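Long-range contacts in phage-related protein (Bacillus cereus, PDB 4JG2), which is of unknown function but probably binds single-stranded DNA, like the Enc34 phage protein of its family: residues Ile70-Lys75 with Gly124-Asn129; Ala80-Val85 with Leu108-Gly113. One frame throughout, in Å; residues are numbered along the deposited sequence.

Contact 1. Residues Ile70-Lys75 with Gly124-Asn129; sequences IPKTDK and GHYFVN
Ile70 and Tyr126 face each other as an antiparallel hydrogen-bonded pair, where strand 63-71 runs beside strand 125-132 in the four-stranded sheet. Ile70 N donates to Tyr126 O at 2.8 Å, nearly straight (169° at the hydrogen), while the return bond from Tyr126 N to Ile70 O is distinctly more bent. Pro71 opposite His125 forms a non-hydrogen-bonded pair, and His125 CD2 comes within 3.4 Å of Pro71 N. Beyond it, where the chain leaves the strand for a type I turn from Pro71 to Asp74, Lys72 N donates one more bond to Gly124 O, at 2.9 Å.

Lys72 then sends its side chain across the Tyr126 ring at about a right angle. Its CB lies by Gly124 O, and CG touches both that oxygen and, at 3.7 Å, Tyr126 CE2. CD passes Gly124 C. CE sits over the middle of the Tyr126 face, 4.0 Å from the ring centroid, in a CH-pi contact, and also lies 3.7 Å from His125 O. An extended chain beyond CG lifts NZ farther above the same face, 5.0 Å from the Tyr126 ring centroid in a cation-pi contact, where it makes salt bridges with Asp112 and Asp114. On the sheet face shared by Ile70 and Tyr126, Ile70 CD1 meets Val128 CG1 at 3.7 Å, and helix 75-96 covers Ile70. The lysine thus spends its methylenes on an aromatic face and its charge on two carboxylates, which would be expected to favour the protonated amine and to hold the aliphatic chain across the ring.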
loop_
_atom_site.group_PDB
_atom_site.type_symbol
_atom_site.label_atom_id
_atom_site.label_comp_id
_atom_site.label_asym_id
_atom_site.label_seq_id
_atom_site.Cartn_x
_atom_site.Cartn_y
_atom_site.Cartn_z
ATOM N N ILE A 70 7.086 -0.673 -5.815
ATOM C CA ILE A 70 6.664 -0.500 -7.205
ATOM C C ILE A 70 7.876 -0.173 -8.063
ATOM O O ILE A 70 8.515 0.856 -7.861
ATOM C CB ILE A 70 5.664 0.674 -7.258
ATOM C CG1 ILE A 70 4.432 0.352 -6.369
ATOM C CG2 ILE A 70 5.219 0.983 -8.696
ATOM C CD1 ILE A 70 3.748 1.497 -5.765
ATOM N N PRO A 71 8.239 -1.087 -8.969
ATOM C CA PRO A 71 9.426 -0.776 -9.754
ATOM C C PRO A 71 9.279 0.549 -10.491
ATOM O O PRO A 71 8.211 0.818 -11.027
ATOM C CB PRO A 71 9.556 -1.984 -10.696
ATOM C CG PRO A 71 8.493 -2.889 -10.388
ATOM C CD PRO A 71 7.640 -2.387 -9.310
ATOM N N LYS A 72 10.391 1.287 -10.644
ATOM C CA LYS A 72 10.342 2.534 -11.383
ATOM C C LYS A 72 10.055 2.339 -12.859
ATOM O O LYS A 72 9.695 3.278 -13.530
ATOM C CB LYS A 72 11.632 3.318 -11.123
ATOM C CG LYS A 72 11.653 3.885 -9.711
ATOM C CD LYS A 72 12.824 4.820 -9.443
ATOM C CE LYS A 72 12.738 5.459 -8.055
ATOM N NZ LYS A 72 13.825 6.418 -7.786
ATOM N N THR A 73 10.233 1.144 -13.373
ATOM C CA THR A 73 9.860 0.770 -14.732
ATOM C C THR A 73 8.344 0.567 -14.921
ATOM O O THR A 73 7.881 0.490 -16.060
ATOM C CB THR A 73 10.605 -0.515 -15.152
ATOM O OG1 THR A 73 10.377 -1.510 -14.138
ATOM C CG2 THR A 73 12.094 -0.299 -15.324
ATOM N N ASP A 74 7.573 0.493 -13.833
ATOM C CA ASP A 74 6.138 0.255 -13.928
ATOM C C ASP A 74 5.399 1.555 -14.103
ATOM O O ASP A 74 4.708 2.057 -13.216
ATOM C CB ASP A 74 5.644 -0.498 -12.703
ATOM C CG ASP A 74 4.213 -0.957 -12.869
ATOM O OD1 ASP A 74 3.588 -0.614 -13.988
ATOM O OD2 ASP A 74 3.725 -1.598 -11.936
ATOM N N LYS A 75 5.565 2.150 -15.275
ATOM C CA LYS A 75 4.964 3.452 -15.560
ATOM C C LYS A 75 3.471 3.468 -15.467
ATOM O O LYS A 75 2.893 4.429 -15.010
ATOM C CB LYS A 75 5.395 3.940 -16.986
ATOM C CG LYS A 75 6.881 3.995 -17.150
ATOM C CD LYS A 75 7.548 4.970 -16.180
ATOM C CE LYS A 75 9.030 5.355 -16.489
ATOM N NZ LYS A 75 10.211 4.571 -15.957
ATOM N N GLY A 124 15.716 1.202 -7.078
ATOM C CA GLY A 124 14.965 1.068 -8.274
ATOM C C GLY A 124 13.459 0.974 -8.103
ATOM O O GLY A 124 12.775 0.642 -9.079
ATOM N N HIS A 125 12.950 1.324 -6.938
ATOM C CA HIS A 125 11.538 1.286 -6.638
ATOM C C HIS A 125 11.051 2.539 -5.979
ATOM O O HIS A 125 11.782 3.199 -5.232
ATOM C CB HIS A 125 11.237 0.108 -5.662
ATOM C CG HIS A 125 11.401 -1.252 -6.277
ATOM N ND1 HIS A 125 12.615 -1.801 -6.558
ATOM C CD2 HIS A 125 10.491 -2.172 -6.686
ATOM C CE1 HIS A 125 12.446 -2.979 -7.118
ATOM N NE2 HIS A 125 11.169 -3.236 -7.196
ATOM N N TYR A 126 9.795 2.846 -6.254
ATOM C CA TYR A 126 8.999 3.704 -5.389
ATOM C C TYR A 126 8.363 2.757 -4.338
ATOM O O TYR A 126 8.313 1.528 -4.523
ATOM C CB TYR A 126 7.893 4.420 -6.134
ATOM C CG TYR A 126 8.406 5.497 -7.099
ATOM C CD1 TYR A 126 8.843 6.724 -6.604
ATOM C CD2 TYR A 126 8.402 5.316 -8.459
ATOM C CE1 TYR A 126 9.275 7.738 -7.413
ATOM C CE2 TYR A 126 8.836 6.305 -9.321
ATOM C CZ TYR A 126 9.287 7.514 -8.786
ATOM O OH TYR A 126 9.713 8.518 -9.636
ATOM N N PHE A 127 7.821 3.320 -3.272
ATOM C CA PHE A 127 7.102 2.537 -2.304
ATOM C C PHE A 127 5.948 3.313 -1.753
ATOM O O PHE A 127 5.975 4.554 -1.636
ATOM C CB PHE A 127 8.026 1.998 -1.154
ATOM C CG PHE A 127 8.633 3.004 -0.238
ATOM C CD1 PHE A 127 8.096 3.287 1.023
ATOM C CD2 PHE A 127 9.790 3.670 -0.613
ATOM C CE1 PHE A 127 8.741 4.131 1.873
ATOM C CE2 PHE A 127 10.416 4.534 0.281
ATOM C CZ PHE A 127 9.886 4.785 1.531
ATOM N N VAL A 128 4.926 2.573 -1.308
ATOM C CA VAL A 128 3.778 3.164 -0.629
ATOM C C VAL A 128 3.577 2.307 0.641
ATOM O O VAL A 128 3.773 1.089 0.609
ATOM C CB VAL A 128 2.511 3.184 -1.513
ATOM C CG1 VAL A 128 2.834 3.681 -2.920
ATOM C CG2 VAL A 128 1.860 1.844 -1.626
ATOM N N ASN A 129 3.301 2.994 1.745
ATOM C CA ASN A 129 2.968 2.383 3.010
ATOM C C ASN A 129 1.431 2.311 3.082
ATOM O O ASN A 129 0.796 3.350 3.321
ATOM C CB ASN A 129 3.572 3.119 4.161
ATOM C CG ASN A 129 5.087 3.060 4.165
ATOM O OD1 ASN A 129 5.706 2.110 3.691
ATOM N ND2 ASN A 129 5.670 4.104 4.662
#

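Contact 2. Residues Ala80-Val85 with Leu108-Gly113; sequences AINAAV and LPLRDG
Ile81 and Leu110 lie closest along the backbone at one end of this contact, with CA atoms 7.6 Å apart, and Val85 and Leu108 at the other, at 7.7 Å. Helix 75-96 lies over one face of the antiparallel sheet, and here one of its turns packs, through side chains alone, against the loop entering edge strand 111-112. Ile81 and Val85, one turn apart, both point toward 108-113. Ile81 CD1 meets Leu110 CD1 at 4.1 Å, the two side chains crossing at about a right angle. With CG anti to the backbone nitrogen (chi1 -172°), Leu110 extends toward the helix and splits its methyls, CD1 going to Ile81 and CD2 to Asn82 OD1, 3.7 Å away at the more exposed border. Val85 divides its branches between two residues: CG1 lies against Leu108 CD2 at 4.0 Å, and CG2 meets the Pro109 ring. Phe164 of strand 157-169 touches Ile81, Val85 and Pro109, so the second sheet joins the same apolar cluster. Within 108-113, Arg111 NH1 donates to Leu108 O at 2.8 Å, bridging Pro109 and Leu110, while its NH2 pairs with Glu116. The closest approach between the two segments is Val85 CG2 to Pro109 CG, 3.6 Å.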
loop_
_atom_site.group_PDB
_atom_site.type_symbol
_atom_site.label_atom_id
_atom_site.label_comp_id
_atom_site.label_asym_id
_atom_site.label_seq_id
_atom_site.Cartn_x
_atom_site.Cartn_y
_atom_site.Cartn_z
ATOM N N ALA A 80 -0.964 5.797 -12.625
ATOM C CA ALA A 80 -2.247 5.604 -11.982
ATOM C C ALA A 80 -2.233 6.122 -10.546
ATOM O O ALA A 80 -3.191 6.735 -10.100
ATOM C CB ALA A 80 -2.679 4.152 -12.017
ATOM N N ILE A 81 -1.134 5.898 -9.817
ATOM C CA ILE A 81 -0.981 6.388 -8.447
ATOM C C ILE A 81 -0.986 7.917 -8.444
ATOM O O ILE A 81 -1.671 8.557 -7.642
ATOM C CB ILE A 81 0.214 5.789 -7.738
ATOM C CG1 ILE A 81 -0.015 4.306 -7.443
ATOM C CG2 ILE A 81 0.502 6.551 -6.441
ATOM C CD1 ILE A 81 1.211 3.547 -6.960
ATOM N N ASN A 82 -0.202 8.529 -9.337
ATOM C CA ASN A 82 -0.151 9.977 -9.394
ATOM C C ASN A 82 -1.537 10.566 -9.632
ATOM O O ASN A 82 -1.936 11.529 -8.956
ATOM C CB ASN A 82 0.806 10.460 -10.455
ATOM C CG ASN A 82 2.244 10.164 -10.128
ATOM O OD1 ASN A 82 2.639 10.089 -8.985
ATOM N ND2 ASN A 82 3.067 10.135 -11.177
ATOM N N ALA A 83 -2.295 9.982 -10.529
ATOM C CA ALA A 83 -3.671 10.447 -10.856
ATOM C C ALA A 83 -4.587 10.235 -9.651
ATOM O O ALA A 83 -5.408 11.098 -9.319
ATOM C CB ALA A 83 -4.252 9.687 -12.062
ATOM N N ALA A 84 -4.424 9.119 -8.921
ATOM C CA ALA A 84 -5.262 8.823 -7.753
ATOM C C ALA A 84 -4.996 9.767 -6.579
ATOM O O ALA A 84 -5.927 10.140 -5.853
ATOM C CB ALA A 84 -5.089 7.378 -7.331
ATOM N N VAL A 85 -3.720 10.152 -6.400
ATOM C CA VAL A 85 -3.370 11.101 -5.383
ATOM C C VAL A 85 -4.023 12.457 -5.651
ATOM O O VAL A 85 -4.580 13.047 -4.757
ATOM C CB VAL A 85 -1.833 11.173 -5.213
ATOM C CG1 VAL A 85 -1.393 12.346 -4.361
ATOM C CG2 VAL A 85 -1.312 9.866 -4.622
ATOM N N LEU A 108 2.573 13.173 1.006
ATOM C CA LEU A 108 2.153 12.423 -0.151
ATOM C C LEU A 108 2.663 10.988 -0.085
ATOM O O LEU A 108 3.715 10.744 0.489
ATOM C CB LEU A 108 2.649 13.096 -1.428
ATOM C CG LEU A 108 2.205 14.514 -1.685
ATOM C CD1 LEU A 108 2.928 15.037 -2.926
ATOM C CD2 LEU A 108 0.714 14.605 -1.834
ATOM N N PRO A 109 1.919 10.011 -0.613
ATOM C CA PRO A 109 2.215 8.600 -0.351
ATOM C C PRO A 109 3.254 7.903 -1.213
ATOM O O PRO A 109 3.826 6.900 -0.803
ATOM C CB PRO A 109 0.832 7.920 -0.480
ATOM C CG PRO A 109 0.174 8.756 -1.547
ATOM C CD PRO A 109 0.572 10.172 -1.175
ATOM N N LEU A 110 3.493 8.406 -2.443
ATOM C CA LEU A 110 4.482 7.705 -3.312
ATOM C C LEU A 110 5.875 8.151 -2.931
ATOM O O LEU A 110 6.293 9.272 -3.240
ATOM C CB LEU A 110 4.173 7.981 -4.765
ATOM C CG LEU A 110 4.989 7.160 -5.738
ATOM C CD1 LEU A 110 4.524 5.716 -5.784
ATOM C CD2 LEU A 110 4.926 7.784 -7.111
ATOM N N ARG A 111 6.622 7.283 -2.260
ATOM C CA ARG A 111 7.948 7.583 -1.717
ATOM C C ARG A 111 9.019 6.977 -2.598
ATOM O O ARG A 111 8.792 6.015 -3.325
ATOM C CB ARG A 111 8.035 7.008 -0.298
ATOM C CG ARG A 111 6.910 7.368 0.637
ATOM C CD ARG A 111 6.529 8.803 0.614
ATOM N NE ARG A 111 7.620 9.681 0.950
ATOM C CZ ARG A 111 7.493 10.967 1.211
ATOM N NH1 ARG A 111 6.284 11.520 1.185
ATOM N NH2 ARG A 111 8.530 11.674 1.525
ATOM N N ASP A 112 10.232 7.534 -2.541
ATOM C CA ASP A 112 11.307 7.175 -3.432
ATOM C C ASP A 112 12.286 6.233 -2.707
ATOM O O ASP A 112 13.032 6.676 -1.834
ATOM C CB ASP A 112 12.016 8.441 -3.924
ATOM C CG ASP A 112 12.997 8.189 -5.042
ATOM O OD1 ASP A 112 13.549 7.091 -5.100
ATOM O OD2 ASP A 112 13.317 9.105 -5.808
ATOM N N GLY A 113 12.307 4.954 -3.084
ATOM C CA GLY A 113 13.175 3.975 -2.470
ATOM C C GLY A 113 14.645 4.181 -2.666
ATOM O O GLY A 113 15.422 3.706 -1.873
#

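From the N terminus, strand 63-71 ends in the turn at 71-74 and passes into helix 75-96, whose second and third turns supply the first half of contact 2. The chain then returns through 108-113 to close that shorter loop, and goes on to strand 125-132, where contact 1 closes the longer loop around it. Contact 1 joins the two central strands of the antiparallel sheet; contact 2 sets the helix against the approach to the sheet's edge. Ile70 CD1 and Ile81 CD1 pack at 3.5 Å between them, and a probable hydrogen bond of His125 O with Gly113 N joins strand 125-132 to the end of 108-113, so the helix, the central strands and the segment at the edge strand meet directly.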